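Local coordinates for protein pyroglutatmate porin OpdO (PDB 3SZV) that probably serves as an outer-membrane porin, a beta-barrel channel of the carboxylate-channel family of Pseudomonas aeruginosa, at residues 130-135 / 208-213; 145-150 / 175-180; 163-168 / 189-194. All coordinates share one frame; numbering follows the deposited sequence.

Contact 1 (130-135 / 208-213). With C8E ((hydroxyethyloxy)tri(ethyloxy)octane), chain I; C8E ((hydroxyethyloxy)tri(ethyloxy)octane), chain B.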
# COMPACT_ATOMS: atom_id res chain seq x y z
N LYS A 130 -2.69 -4.85 2.41
CA LYS A 130 -1.61 -4.90 1.43
C LYS A 130 -1.39 -6.34 1.00
O LYS A 130 -1.36 -7.26 1.83
CB LYS A 130 -0.30 -4.39 2.04
CG LYS A 130 -0.37 -3.05 2.77
CD LYS A 130 -0.61 -1.89 1.83
CE LYS A 130 -0.51 -0.58 2.62
NZ LYS A 130 -0.55 0.63 1.75
N SER A 131 -1.24 -6.55 -0.30
CA SER A 131 -0.91 -7.86 -0.85
C SER A 131 -0.30 -7.66 -2.22
O SER A 131 -0.48 -6.60 -2.82
CB SER A 131 -2.15 -8.77 -0.95
OG SER A 131 -3.02 -8.38 -2.01
N PRO A 132 0.41 -8.66 -2.74
CA PRO A 132 1.07 -8.43 -4.03
C PRO A 132 0.11 -7.98 -5.13
O PRO A 132 0.47 -7.08 -5.90
CB PRO A 132 1.69 -9.80 -4.34
CG PRO A 132 2.03 -10.33 -2.96
CD PRO A 132 0.84 -9.93 -2.12
N LEU A 133 -1.08 -8.57 -5.22
CA LEU A 133 -1.98 -8.27 -6.35
C LEU A 133 -2.95 -7.13 -6.09
O LEU A 133 -3.61 -6.67 -7.02
CB LEU A 133 -2.74 -9.53 -6.78
CG LEU A 133 -1.82 -10.64 -7.29
CD1 LEU A 133 -2.70 -11.82 -7.70
CD2 LEU A 133 -0.96 -10.19 -8.48
N VAL A 134 -3.06 -6.70 -4.84
CA VAL A 134 -3.90 -5.55 -4.52
C VAL A 134 -3.51 -4.96 -3.18
O VAL A 134 -3.44 -5.67 -2.17
CB VAL A 134 -5.39 -5.91 -4.55
CG1 VAL A 134 -5.73 -7.06 -3.60
CG2 VAL A 134 -6.23 -4.68 -4.19
N SER A 135 -3.21 -3.66 -3.20
CA SER A 135 -2.81 -2.94 -1.98
C SER A 135 -3.52 -1.61 -1.89
O SER A 135 -3.42 -0.79 -2.81
CB SER A 135 -1.31 -2.67 -1.98
OG SER A 135 -0.54 -3.87 -1.82
N SER A 208 6.29 -16.88 -2.25
CA SER A 208 4.92 -16.42 -2.36
C SER A 208 4.36 -16.67 -3.75
O SER A 208 5.07 -16.53 -4.74
CB SER A 208 4.83 -14.93 -2.03
OG SER A 208 5.18 -14.69 -0.67
N LEU A 209 3.10 -17.06 -3.81
CA LEU A 209 2.40 -17.24 -5.08
C LEU A 209 0.97 -16.74 -4.91
O LEU A 209 0.23 -17.24 -4.05
CB LEU A 209 2.42 -18.72 -5.48
CG LEU A 209 1.78 -19.05 -6.83
CD1 LEU A 209 2.61 -18.46 -7.97
CD2 LEU A 209 1.66 -20.55 -6.98
N HIS A 210 0.60 -15.74 -5.71
CA HIS A 210 -0.73 -15.12 -5.64
C HIS A 210 -1.34 -15.09 -7.03
O HIS A 210 -0.65 -14.78 -8.01
CB HIS A 210 -0.65 -13.69 -5.10
CG HIS A 210 -0.29 -13.63 -3.64
ND1 HIS A 210 -1.14 -13.14 -2.68
CD2 HIS A 210 0.82 -14.05 -2.99
CE1 HIS A 210 -0.57 -13.24 -1.50
NE2 HIS A 210 0.63 -13.77 -1.65
N GLN A 211 -2.62 -15.39 -7.13
CA GLN A 211 -3.29 -15.42 -8.42
C GLN A 211 -4.60 -14.65 -8.31
O GLN A 211 -5.35 -14.83 -7.35
CB GLN A 211 -3.57 -16.87 -8.79
CG GLN A 211 -4.26 -17.09 -10.12
CD GLN A 211 -4.30 -18.56 -10.49
OE1 GLN A 211 -3.31 -19.28 -10.35
NE2 GLN A 211 -5.46 -19.02 -10.95
N GLY A 212 -4.87 -13.79 -9.28
CA GLY A 212 -6.00 -12.89 -9.17
C GLY A 212 -6.60 -12.50 -10.50
O GLY A 212 -6.03 -12.78 -11.56
N ARG A 213 -7.75 -11.86 -10.43
CA ARG A 213 -8.49 -11.47 -11.62
C ARG A 213 -9.27 -10.20 -11.32
O ARG A 213 -10.03 -10.15 -10.34
CB ARG A 213 -9.46 -12.58 -12.02
CG ARG A 213 -10.40 -12.22 -13.16
CD ARG A 213 -11.45 -13.30 -13.42
NE ARG A 213 -12.44 -13.34 -12.35
CZ ARG A 213 -13.50 -14.15 -12.34
NH1 ARG A 213 -13.71 -14.98 -13.35
NH2 ARG A 213 -14.34 -14.12 -11.31
C4 C8E I . -2.95 -15.03 -14.37
C5 C8E I . -4.11 -15.88 -13.87
C6 C8E I . -4.83 -15.14 -12.74
C7 C8E I . -6.33 -15.36 -12.78
C8 C8E I . -6.76 -16.74 -12.30
O9 C8E I . -7.99 -16.63 -11.61
C10 C8E I . -7.89 -15.89 -10.41
C11 C8E I . -8.42 -16.81 -9.32
O12 C8E I . -8.32 -16.28 -8.02
C13 C8E I . -9.24 -16.94 -7.18
C14 C8E I . -9.77 -16.02 -6.09
O15 C8E I . -10.43 -16.81 -5.12
C16 C8E I . -11.49 -16.14 -4.48
C17 C8E I . -11.07 -15.79 -3.05
O18 C8E I . -12.14 -15.28 -2.30
C19 C8E I . -12.28 -15.89 -1.04
C20 C8E I . -12.30 -14.82 0.06
O21 C8E I . -13.58 -14.78 0.65
C3 C8E B . -6.37 -18.79 -7.39
C4 C8E B . -5.74 -19.88 -6.54
C5 C8E B . -4.25 -19.63 -6.33
C6 C8E B . -3.70 -20.54 -5.24
C7 C8E B . -2.71 -19.79 -4.37
C8 C8E B . -1.32 -20.40 -4.44
O9 C8E B . -0.98 -20.93 -3.18
C10 C8E B . 0.29 -21.53 -3.18
C11 C8E B . 1.15 -20.74 -2.20
O12 C8E B . 2.22 -21.52 -1.70
C13 C8E B . 3.33 -20.70 -1.36
C14 C8E B . 4.60 -21.23 -2.01
O15 C8E B . 4.75 -20.56 -3.24
C16 C8E B . 5.36 -21.34 -4.24
C17 C8E B . 6.00 -20.37 -5.22
O18 C8E B . 7.38 -20.22 -4.95
C19 C8E B . 8.02 -19.59 -6.04
C20 C8E B . 9.23 -18.79 -5.57
O21 C8E B . 10.11 -18.64 -6.66
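Pro132 and Leu133 press against His210 and Gly212, bringing a loop of this OprD-family porin up against one strand of the beta-barrel wall. The loop joins strand 120-124 to strand 145-147 and here lies against the inward side of strand 205-214; the outward side of that strand meets detergent. Ser131 stays clear of strand 205-214 and braces the turn: its OG bonds to the carbonyl O of Val134, 2.7 Å away, a side-chain bond that spans the bend on which Pro132 and Leu133 sit. Pro132 comes first, and the side chains of Pro132 and His210 cross at about a right angle. CD sits over one face of the imidazole, offset toward its rim and 3.8 Å from the ring centroid, a CH-pi contact, while CG lies above the CD2 and NE2 side. The imidazole is held from its far end too, because NE2 bonds to Asp198 on the neighbouring strand. Leu133 follows, crossing His210 obliquely. With CG anti to its own carbonyl carbon (chi1 -63°) and the chain extended beyond, CD1 runs past CB of His210, 3.8 Å away, and on to the strand backbone. Gly212 has no side chain, and CD1 of Leu133 comes down on its bare backbone. Across the strand, Leu209 and Gln211 point the other way, and CB of Gln211 lies 3.7 Å from C3 of the chain B detergent. At the tip of Leu133, CD1 rests 3.3 Å from the backbone N of Gly212.

Contact 2 (145-150 / 175-180); sequences LFRGAL and SDYQVF
The phenol ring of Tyr177 lies against the backbone and the CB of Arg147, which lies over the centre of one ring face: CB is 3.9 Å from the ring centroid and 12° off the ring normal, a CH-pi contact. Tyr177 has CG anti to its carbonyl carbon (chi1 -76°), which swings the ring from the loop toward strand 145-147. Its CE2 comes 3.7 Å from the backbone N of Arg147, and the carbonyl O of Leu145 meets the ring at its edge, in plane. Farther out, the hydroxyl OH stands 4.0 Å from Leu145 CB, the two side chains passing at a slant. Of the Arg147 side chain, CB alone comes within 4.2 Å of the tyrosine. CG is anti to the backbone N (chi1 -168°), and after a bend at chi3 the guanidinium group leaves for a salt bridge from NE to Asp167 on strand 159-170. This is the wall of the OprD-family barrel, where the loop after strand 159-170 folds back over a short strand, and the chain turns a corner at Gly148, whose backbone angles suit a residue without a side chain. Phe146 points to the other side of strand 145-147 from Arg147 and meets Phe180 there. The two aromatic side chains cross at about a right angle, with CD2 of Phe146 arriving at the edge of the Phe180 ring, near its plane, 4.1 Å from CE1.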
# COMPACT_ATOMS: atom_id res chain seq x y z
N LEU A 145 -10.28 2.69 0.57
CA LEU A 145 -10.93 1.51 1.13
C LEU A 145 -11.46 0.66 -0.01
O LEU A 145 -11.80 1.18 -1.08
CB LEU A 145 -12.12 1.90 2.03
CG LEU A 145 -11.79 2.73 3.26
CD1 LEU A 145 -13.07 3.17 3.95
CD2 LEU A 145 -10.90 1.94 4.21
N PHE A 146 -11.50 -0.65 0.20
CA PHE A 146 -12.22 -1.53 -0.70
C PHE A 146 -13.45 -2.05 0.02
O PHE A 146 -13.48 -2.15 1.25
CB PHE A 146 -11.35 -2.72 -1.12
CG PHE A 146 -10.08 -2.33 -1.79
CD1 PHE A 146 -8.85 -2.67 -1.24
CD2 PHE A 146 -10.11 -1.63 -2.99
CE1 PHE A 146 -7.66 -2.31 -1.88
CE2 PHE A 146 -8.91 -1.27 -3.64
CZ PHE A 146 -7.69 -1.61 -3.06
N ARG A 147 -14.48 -2.38 -0.75
CA ARG A 147 -15.63 -3.10 -0.21
C ARG A 147 -15.48 -4.55 -0.61
O ARG A 147 -15.26 -4.87 -1.78
CB ARG A 147 -16.94 -2.54 -0.77
CG ARG A 147 -18.17 -3.06 -0.01
CD ARG A 147 -19.46 -2.49 -0.55
NE ARG A 147 -19.96 -3.28 -1.68
CZ ARG A 147 -21.23 -3.27 -2.08
NH1 ARG A 147 -22.12 -2.51 -1.45
NH2 ARG A 147 -21.60 -4.04 -3.10
N GLY A 148 -15.59 -5.45 0.36
CA GLY A 148 -15.51 -6.86 0.02
C GLY A 148 -15.33 -7.77 1.21
O GLY A 148 -15.63 -7.41 2.34
N ALA A 149 -14.83 -8.97 0.93
CA ALA A 149 -14.55 -9.95 1.96
C ALA A 149 -13.10 -10.38 1.84
O ALA A 149 -12.60 -10.61 0.73
CB ALA A 149 -15.49 -11.15 1.81
N LEU A 150 -12.43 -10.49 2.98
CA LEU A 150 -11.01 -10.84 3.05
C LEU A 150 -10.83 -11.93 4.08
O LEU A 150 -11.24 -11.79 5.24
CB LEU A 150 -10.16 -9.61 3.42
CG LEU A 150 -8.69 -9.87 3.75
CD1 LEU A 150 -7.92 -10.31 2.51
CD2 LEU A 150 -8.05 -8.61 4.36
N SER A 175 -15.66 9.90 -1.03
CA SER A 175 -16.47 9.21 -0.03
C SER A 175 -17.20 8.00 -0.59
O SER A 175 -17.52 7.07 0.15
CB SER A 175 -17.50 10.17 0.57
OG SER A 175 -18.40 10.62 -0.43
N ASP A 176 -17.45 7.99 -1.89
CA ASP A 176 -18.31 6.97 -2.47
C ASP A 176 -17.54 5.77 -3.01
O ASP A 176 -16.51 5.93 -3.66
CB ASP A 176 -19.17 7.56 -3.59
CG ASP A 176 -20.35 8.36 -3.07
OD1 ASP A 176 -20.44 8.56 -1.84
OD2 ASP A 176 -21.19 8.78 -3.90
N TYR A 177 -18.03 4.58 -2.71
CA TYR A 177 -17.55 3.37 -3.37
C TYR A 177 -17.93 3.43 -4.85
O TYR A 177 -19.04 3.82 -5.20
CB TYR A 177 -18.16 2.12 -2.74
CG TYR A 177 -17.55 1.72 -1.41
CD1 TYR A 177 -18.33 1.63 -0.27
CD2 TYR A 177 -16.20 1.43 -1.31
CE1 TYR A 177 -17.78 1.25 0.94
CE2 TYR A 177 -15.63 1.06 -0.11
CZ TYR A 177 -16.42 0.96 1.01
OH TYR A 177 -15.86 0.60 2.23
N GLN A 178 -16.98 3.06 -5.71
CA GLN A 178 -17.24 2.98 -7.14
C GLN A 178 -16.68 1.69 -7.70
O GLN A 178 -15.94 0.98 -7.03
CB GLN A 178 -16.63 4.18 -7.87
CG GLN A 178 -15.13 4.31 -7.75
CD GLN A 178 -14.62 5.68 -8.17
OE1 GLN A 178 -14.99 6.70 -7.59
NE2 GLN A 178 -13.76 5.70 -9.19
N VAL A 179 -17.03 1.37 -8.94
CA VAL A 179 -16.46 0.19 -9.57
C VAL A 179 -14.99 0.41 -9.93
O VAL A 179 -14.47 1.54 -9.88
CB VAL A 179 -17.25 -0.26 -10.81
CG1 VAL A 179 -18.69 -0.62 -10.44
CG2 VAL A 179 -17.21 0.81 -11.89
N PHE A 180 -14.32 -0.67 -10.30
CA PHE A 180 -12.89 -0.63 -10.58
C PHE A 180 -12.55 -0.30 -12.03
O PHE A 180 -13.34 -0.52 -12.95
CB PHE A 180 -12.27 -2.00 -10.32
CG PHE A 180 -12.44 -2.52 -8.92
CD1 PHE A 180 -11.72 -1.97 -7.87
CD2 PHE A 180 -13.28 -3.59 -8.66
CE1 PHE A 180 -11.86 -2.47 -6.58
CE2 PHE A 180 -13.42 -4.09 -7.38
CZ PHE A 180 -12.71 -3.54 -6.34

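Contact 3 (163-168 / 189-194). With C8E ((hydroxyethyloxy)tri(ethyloxy)octane), chain I.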
# COMPACT_ATOMS: atom_id res chain seq x y z
N GLY A 163 -7.23 -14.71 0.81
CA GLY A 163 -8.05 -14.58 -0.37
C GLY A 163 -9.03 -13.45 -0.17
O GLY A 163 -9.38 -13.12 0.97
N ALA A 164 -9.48 -12.85 -1.26
CA ALA A 164 -10.46 -11.79 -1.16
C ALA A 164 -11.37 -11.76 -2.38
O ALA A 164 -10.96 -12.15 -3.49
CB ALA A 164 -9.77 -10.43 -0.99
N HIS A 165 -12.59 -11.30 -2.14
CA HIS A 165 -13.51 -10.89 -3.19
C HIS A 165 -13.87 -9.44 -2.91
O HIS A 165 -14.47 -9.14 -1.88
CB HIS A 165 -14.77 -11.74 -3.19
CG HIS A 165 -15.83 -11.21 -4.10
ND1 HIS A 165 -15.77 -11.35 -5.47
CD2 HIS A 165 -16.97 -10.52 -3.84
CE1 HIS A 165 -16.82 -10.77 -6.01
NE2 HIS A 165 -17.57 -10.26 -5.05
N LEU A 166 -13.49 -8.55 -3.83
CA LEU A 166 -13.75 -7.12 -3.68
C LEU A 166 -14.70 -6.69 -4.77
O LEU A 166 -14.60 -7.16 -5.91
CB LEU A 166 -12.46 -6.31 -3.83
CG LEU A 166 -11.23 -6.78 -3.05
CD1 LEU A 166 -10.02 -5.90 -3.36
CD2 LEU A 166 -11.51 -6.85 -1.55
N ASP A 167 -15.62 -5.78 -4.45
CA ASP A 167 -16.50 -5.30 -5.50
C ASP A 167 -16.59 -3.79 -5.64
O ASP A 167 -17.30 -3.30 -6.52
CB ASP A 167 -17.88 -5.97 -5.46
CG ASP A 167 -18.71 -5.56 -4.27
OD1 ASP A 167 -18.25 -4.71 -3.48
OD2 ASP A 167 -19.84 -6.08 -4.16
N ARG A 168 -15.88 -3.05 -4.79
CA ARG A 168 -15.85 -1.59 -4.90
C ARG A 168 -14.51 -1.04 -4.45
O ARG A 168 -13.83 -1.64 -3.62
CB ARG A 168 -16.91 -0.92 -4.02
CG ARG A 168 -18.34 -1.39 -4.24
CD ARG A 168 -18.97 -0.77 -5.47
NE ARG A 168 -20.40 -1.05 -5.52
CZ ARG A 168 -20.93 -2.12 -6.10
NH1 ARG A 168 -20.16 -3.01 -6.70
NH2 ARG A 168 -22.25 -2.29 -6.08
N SER A 189 -14.79 -2.83 -14.12
CA SER A 189 -14.92 -4.13 -13.48
C SER A 189 -15.63 -4.00 -12.15
O SER A 189 -15.38 -3.05 -11.41
CB SER A 189 -13.55 -4.76 -13.25
OG SER A 189 -13.67 -5.98 -12.53
N ASP A 190 -16.51 -4.94 -11.83
CA ASP A 190 -17.13 -4.92 -10.51
C ASP A 190 -16.68 -6.08 -9.63
O ASP A 190 -17.35 -6.42 -8.65
CB ASP A 190 -18.66 -4.85 -10.60
CG ASP A 190 -19.26 -6.03 -11.34
OD1 ASP A 190 -18.54 -7.01 -11.59
OD2 ASP A 190 -20.47 -5.96 -11.67
N ALA A 191 -15.54 -6.68 -9.96
CA ALA A 191 -15.04 -7.78 -9.15
C ALA A 191 -13.54 -7.96 -9.23
O ALA A 191 -12.97 -8.10 -10.31
CB ALA A 191 -15.75 -9.09 -9.52
N PHE A 192 -12.89 -7.93 -8.07
CA PHE A 192 -11.51 -8.37 -7.97
C PHE A 192 -11.44 -9.55 -7.03
O PHE A 192 -11.88 -9.46 -5.88
CB PHE A 192 -10.56 -7.28 -7.50
CG PHE A 192 -9.12 -7.71 -7.55
CD1 PHE A 192 -8.48 -8.20 -6.42
CD2 PHE A 192 -8.45 -7.72 -8.76
CE1 PHE A 192 -7.17 -8.65 -6.49
CE2 PHE A 192 -7.14 -8.16 -8.84
CZ PHE A 192 -6.50 -8.63 -7.70
N ASP A 193 -10.90 -10.66 -7.52
CA ASP A 193 -10.78 -11.86 -6.73
C ASP A 193 -9.33 -12.31 -6.73
O ASP A 193 -8.66 -12.29 -7.76
CB ASP A 193 -11.63 -12.98 -7.33
CG ASP A 193 -13.11 -12.66 -7.26
OD1 ASP A 193 -13.67 -12.75 -6.16
OD2 ASP A 193 -13.71 -12.34 -8.31
N PHE A 194 -8.82 -12.73 -5.58
CA PHE A 194 -7.48 -13.32 -5.55
C PHE A 194 -7.38 -14.33 -4.42
O PHE A 194 -8.16 -14.33 -3.46
CB PHE A 194 -6.39 -12.27 -5.40
CG PHE A 194 -6.06 -11.92 -3.95
CD1 PHE A 194 -5.05 -12.60 -3.28
CD2 PHE A 194 -6.76 -10.93 -3.27
CE1 PHE A 194 -4.73 -12.30 -1.96
CE2 PHE A 194 -6.45 -10.63 -1.94
CZ PHE A 194 -5.43 -11.32 -1.28
C4 C8E I . -2.95 -15.03 -14.37
C5 C8E I . -4.11 -15.88 -13.87
C6 C8E I . -4.83 -15.14 -12.74
C7 C8E I . -6.33 -15.36 -12.78
C8 C8E I . -6.76 -16.74 -12.30
O9 C8E I . -7.99 -16.63 -11.61
C10 C8E I . -7.89 -15.89 -10.41
C11 C8E I . -8.42 -16.81 -9.32
O12 C8E I . -8.32 -16.28 -8.02
C13 C8E I . -9.24 -16.94 -7.18
C14 C8E I . -9.77 -16.02 -6.09
O15 C8E I . -10.43 -16.81 -5.12
C16 C8E I . -11.49 -16.14 -4.48
C17 C8E I . -11.07 -15.79 -3.05
O18 C8E I . -12.14 -15.28 -2.30
C19 C8E I . -12.28 -15.89 -1.04
C20 C8E I . -12.30 -14.82 0.06
O21 C8E I . -13.58 -14.78 0.65
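His165 and Asp193 share a short hydrogen bond on the outward side of two barrel strands: ND1 donates to OD1 at 2.6 Å. Strands 163-168 and 192-194 are antiparallel neighbours in the wall of this OprD-family beta-barrel, and the histidine and aspartate form a non-hydrogen-bonded pair, so their side chains bridge where the backbones do not. Both point the same way, side by side, on the face where CB of Asp193 lies 3.8 Å from C14 of the chain I detergent. His165 has CG anti to the backbone N (chi1 171°), and OD1 lies in the plane of its imidazole, while ND1 meets that oxygen on its syn side, 24° out of the carboxylate plane. Such a bond would probably favour a charged imidazole and hold its ring rotation. OD2 of Asp193 has a further, long and weak ion pair with Arg213. On either side of this pair the backbones close two hydrogen-bonded rungs, Ala164 with Phe194 and Leu166 with Phe192; the straightest bond runs from Leu166 N to Phe192 O, 2.8 Å at 168°. Their side chains occupy the opposite face, where Leu166 and Phe192 lie side by side. On its other edge strand 159-170 has a classic beta bulge, Asp167 and Arg168 both facing Arg147 of strand 145-147. The Phe194 ring folds back across the neighbouring strand, placing CE2 3.5 Å from CB of Ala164.

In the fold
From the N terminus, the chain first supplies the loop 130-135, then strands 145-147 and 149-156, then strand 159-170. Contact 2 closes first, bringing 175-180 back to 145-150. Contact 3 follows at 189-194, pairing strands 159-170 and 186-200; because the segments of contacts 2 and 3 alternate along the chain, the two loops cross. Contact 1 closes last, at 208-213, with both others nested inside it. The three also touch: Val134 packs on Phe146, Leu133 on Phe192, and Phe180 N probably bonds to Ser189 O. Together they join the inward-lying 130-135 loop and strand 145-147 to barrel strands 159-170, 186-200 and 205-214.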